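Local coordinates for protein oxalate--CoA ligase (Arabidopsis thaliana, PDB 5IE2) that belongs to the ANL superfamily of AMP-binding enzymes as a CoA ligase and binds ATP, at residues A[453-459]-A[484-490]. Sequence-based numbering, arbitrary orientation.
Sequences INCAVIP and PKRVFIT
The ring of F488 meets segment 453-459 with its edge: the carbonyl oxygen of C455 and the side-chain amide of N454 both sit near the ring plane. F488 CD2 lies 3.4 Å from C455 O. The amide plane of N454 is turned 50° from the ring. One face of the R486 guanidinium receives F488 CZ, 3.7 Å above the plane and offset toward its rim. N454 and R486 run side by side in the same direction, their flat groups almost perpendicular. The amide lies between the ring edge of F488 and CB of R486. An aromatic suits this place because its edge can face polar groups while its stack with F510 buries part of its surface. Small A456 lets its CB sit near that of F488.

On the reverse face, C455, V457, V487 and I489 bring aliphatic groups and a sulfur together, with P484 next to C455. The C455 side chain, with chi1 73° holding SG between backbone N and carbonyl carbon, lays the sulfur 3.7 Å from P484 CB and 3.8 Å from V487 CG2; a small, polarisable thiol fits between a proline ring and a branched valine. Further along, V457 CG2 touches V487 CG1 at 4.0 Å and also reaches I489 CG1; beta-branched residues favour extended strands and offer methyls for such contacts. Helix 467-477 packs on V487 and P484, while V426 and L430 of helix 423-430 close over P484 and C455.

Five hydrogen bonds join the backbones. V457 N to F488 O is 2.9 Å, and C455 and V457 each use both N and O, the pattern of a parallel ladder. K485 N binds I453 O at one end of the pairing, and T490 N binds V457 O at the other. This is the right-handed beta-alpha-beta crossover of the small C-terminal domain of ANL enzymes: strand 450-459, helix 467-477, then edge strand 487-489 of a three-stranded sheet.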
ATOM      1  N   ILE A 453     -27.825   7.442  -4.022  1.00 32.12           N
ATOM      2  CA  ILE A 453     -26.958   6.602  -3.225  1.00 31.92           C
ATOM      3  C   ILE A 453     -27.666   5.286  -2.853  1.00 32.78           C
ATOM      4  O   ILE A 453     -28.835   5.296  -2.450  1.00 33.47           O
ATOM      5  CB  ILE A 453     -26.499   7.324  -1.940  1.00 30.78           C
ATOM      6  CG1 ILE A 453     -25.714   6.368  -1.047  1.00 30.57           C
ATOM      7  CG2 ILE A 453     -27.717   7.963  -1.207  1.00 30.87           C
ATOM      8  CD1 ILE A 453     -24.931   7.093   0.034  1.00 29.22           C
ATOM      9  N   ASN A 454     -26.923   4.188  -3.018  1.00 33.59           N
ATOM     10  CA  ASN A 454     -27.278   2.860  -2.532  1.00 34.72           C
ATOM     11  C   ASN A 454     -26.146   2.327  -1.659  1.00 33.20           C
ATOM     12  O   ASN A 454     -25.082   2.929  -1.585  1.00 34.10           O
ATOM     13  CB  ASN A 454     -27.520   1.900  -3.691  1.00 37.00           C
ATOM     14  CG  ASN A 454     -28.856   2.097  -4.377  1.00 39.28           C
ATOM     15  OD1 ASN A 454     -29.576   3.072  -4.159  1.00 40.82           O
ATOM     16  ND2 ASN A 454     -29.192   1.150  -5.219  1.00 40.27           N
ATOM     17  N   CYS A 455     -26.349   1.190  -1.008  1.00 30.45           N
ATOM     18  CA  CYS A 455     -25.259   0.578  -0.283  1.00 31.05           C
ATOM     19  C   CYS A 455     -25.434  -0.956  -0.231  1.00 32.78           C
ATOM     20  O   CYS A 455     -26.502  -1.453  -0.556  1.00 35.70           O
ATOM     21  CB  CYS A 455     -25.176   1.152   1.130  1.00 29.93           C
ATOM     22  SG  CYS A 455     -26.491   0.593   2.257  1.00 32.49           S
ATOM     23  N   ALA A 456     -24.383  -1.667   0.169  1.00 33.48           N
ATOM     24  CA  ALA A 456     -24.440  -3.107   0.446  1.00 33.79           C
ATOM     25  C   ALA A 456     -23.817  -3.377   1.798  1.00 34.99           C
ATOM     26  O   ALA A 456     -22.787  -2.750   2.167  1.00 33.96           O
ATOM     27  CB  ALA A 456     -23.716  -3.890  -0.656  1.00 33.72           C
ATOM     28  N   VAL A 457     -24.423  -4.276   2.560  1.00 32.64           N
ATOM     29  CA  VAL A 457     -23.868  -4.627   3.849  1.00 34.96           C
ATOM     30  C   VAL A 457     -23.760  -6.149   3.994  1.00 35.66           C
ATOM     31  O   VAL A 457     -24.561  -6.911   3.429  1.00 33.72           O
ATOM     32  CB  VAL A 457     -24.718  -4.070   5.045  1.00 33.75           C
ATOM     33  CG1 VAL A 457     -24.805  -2.575   5.005  1.00 34.14           C
ATOM     34  CG2 VAL A 457     -26.087  -4.620   5.003  1.00 36.04           C
ATOM     35  N   ILE A 458     -22.750  -6.559   4.747  1.00 35.47           N
ATOM     36  CA  ILE A 458     -22.611  -7.902   5.275  1.00 34.72           C
ATOM     37  C   ILE A 458     -22.968  -7.908   6.743  1.00 36.29           C
ATOM     38  O   ILE A 458     -22.308  -7.209   7.563  1.00 37.76           O
ATOM     39  CB  ILE A 458     -21.165  -8.411   5.106  1.00 34.93           C
ATOM     40  CG1 ILE A 458     -20.781  -8.429   3.637  1.00 34.99           C
ATOM     41  CG2 ILE A 458     -21.000  -9.785   5.744  1.00 35.54           C
ATOM     42  CD1 ILE A 458     -19.324  -8.800   3.424  1.00 35.81           C
ATOM     43  N   PRO A 459     -24.022  -8.677   7.098  1.00 37.69           N
ATOM     44  CA  PRO A 459     -24.438  -8.793   8.494  1.00 36.28           C
ATOM     45  C   PRO A 459     -23.450  -9.645   9.281  1.00 34.98           C
ATOM     46  O   PRO A 459     -22.691 -10.433   8.698  1.00 35.10           O
ATOM     47  CB  PRO A 459     -25.851  -9.421   8.407  1.00 39.44           C
ATOM     48  CG  PRO A 459     -25.937 -10.028   7.060  1.00 41.02           C
ATOM     49  CD  PRO A 459     -24.945  -9.351   6.161  1.00 40.12           C
ATOM     50  N   PRO A 484     -29.003   5.905   2.062  1.00 29.13           N
ATOM     51  CA  PRO A 484     -29.105   4.965   0.930  1.00 30.12           C
ATOM     52  C   PRO A 484     -30.589   4.608   0.646  1.00 35.34           C
ATOM     53  O   PRO A 484     -31.359   4.271   1.551  1.00 35.05           O
ATOM     54  CB  PRO A 484     -28.314   3.738   1.394  1.00 30.90           C
ATOM     55  CG  PRO A 484     -27.306   4.292   2.422  1.00 29.77           C
ATOM     56  CD  PRO A 484     -28.050   5.448   3.096  1.00 28.96           C
ATOM     57  N   LYS A 485     -30.985   4.739  -0.603  1.00 36.46           N
ATOM     58  CA  LYS A 485     -32.374   4.472  -0.973  1.00 38.48           C
ATOM     59  C   LYS A 485     -32.613   2.955  -1.070  1.00 38.95           C
ATOM     60  O   LYS A 485     -33.742   2.473  -0.866  1.00 37.97           O
ATOM     61  CB  LYS A 485     -32.717   5.156  -2.305  1.00 41.64           C
ATOM     62  CG  LYS A 485     -34.229   5.294  -2.580  1.00 48.93           C
ATOM     63  CD  LYS A 485     -34.863   6.195  -1.523  1.00 55.13           C
ATOM     64  CE  LYS A 485     -36.383   6.108  -1.480  1.00 59.54           C
ATOM     65  NZ  LYS A 485     -36.888   6.516  -0.128  1.00 61.81           N
ATOM     66  N   ARG A 486     -31.542   2.217  -1.359  1.00 38.34           N
ATOM     67  CA  ARG A 486     -31.591   0.769  -1.375  1.00 42.46           C
ATOM     68  C   ARG A 486     -30.409   0.193  -0.603  1.00 40.60           C
ATOM     69  O   ARG A 486     -29.285   0.747  -0.663  1.00 37.37           O
ATOM     70  CB  ARG A 486     -31.600   0.270  -2.820  1.00 48.10           C
ATOM     71  CG  ARG A 486     -32.963   0.485  -3.504  1.00 53.92           C
ATOM     72  CD  ARG A 486     -32.937   0.018  -4.948  1.00 59.88           C
ATOM     73  NE  ARG A 486     -33.421  -1.362  -5.062  1.00 65.79           N
ATOM     74  CZ  ARG A 486     -33.215  -2.148  -6.117  1.00 69.48           C
ATOM     75  NH1 ARG A 486     -32.506  -1.706  -7.159  1.00 69.90           N
ATOM     76  NH2 ARG A 486     -33.699  -3.389  -6.117  1.00 71.00           N
ATOM     77  N   VAL A 487     -30.683  -0.884   0.141  1.00 39.81           N
ATOM     78  CA  VAL A 487     -29.680  -1.630   0.919  1.00 39.74           C
ATOM     79  C   VAL A 487     -29.633  -3.080   0.434  1.00 43.40           C
ATOM     80  O   VAL A 487     -30.620  -3.805   0.586  1.00 43.85           O
ATOM     81  CB  VAL A 487     -30.015  -1.626   2.437  1.00 29.76           C
ATOM     82  CG1 VAL A 487     -29.020  -2.509   3.262  1.00 32.65           C
ATOM     83  CG2 VAL A 487     -30.133  -0.198   2.978  1.00 30.12           C
ATOM     84  N   PHE A 488     -28.515  -3.494  -0.155  1.00 42.99           N
ATOM     85  CA  PHE A 488     -28.343  -4.868  -0.611  1.00 43.91           C
ATOM     86  C   PHE A 488     -27.660  -5.694   0.456  1.00 43.03           C
ATOM     87  O   PHE A 488     -26.646  -5.295   1.030  1.00 41.35           O
ATOM     88  CB  PHE A 488     -27.558  -4.896  -1.909  1.00 45.59           C
ATOM     89  CG  PHE A 488     -28.253  -4.185  -3.027  1.00 49.05           C
ATOM     90  CD1 PHE A 488     -29.229  -4.830  -3.777  1.00 51.46           C
ATOM     91  CD2 PHE A 488     -27.962  -2.850  -3.314  1.00 50.46           C
ATOM     92  CE1 PHE A 488     -29.896  -4.167  -4.806  1.00 52.04           C
ATOM     93  CE2 PHE A 488     -28.633  -2.174  -4.349  1.00 50.92           C
ATOM     94  CZ  PHE A 488     -29.595  -2.836  -5.091  1.00 51.82           C
ATOM     95  N   ILE A 489     -28.238  -6.838   0.766  1.00 42.36           N
ATOM     96  CA  ILE A 489     -27.689  -7.614   1.851  1.00 41.77           C
ATOM     97  C   ILE A 489     -27.000  -8.806   1.275  1.00 42.65           C
ATOM     98  O   ILE A 489     -27.537  -9.493   0.384  1.00 44.69           O
ATOM     99  CB  ILE A 489     -28.742  -7.978   2.831  1.00 42.81           C
ATOM    100  CG1 ILE A 489     -29.231  -6.662   3.428  1.00 42.87           C
ATOM    101  CG2 ILE A 489     -28.170  -8.927   3.873  1.00 42.67           C
ATOM    102  CD1 ILE A 489     -30.367  -6.779   4.262  1.00 45.26           C
ATOM    103  N   THR A 490     -25.761  -9.006   1.711  1.00 40.07           N
ATOM    104  CA  THR A 490     -24.964 -10.005   1.066  1.00 41.39           C
ATOM    105  C   THR A 490     -23.989 -10.684   2.014  1.00 42.56           C
ATOM    106  O   THR A 490     -23.796 -10.253   3.147  1.00 43.16           O
ATOM    107  CB  THR A 490     -24.255  -9.383  -0.125  1.00 43.22           C
ATOM    108  OG1 THR A 490     -23.480 -10.392  -0.781  1.00 45.19           O
ATOM    109  CG2 THR A 490     -23.364  -8.164   0.303  1.00 45.18           C
TER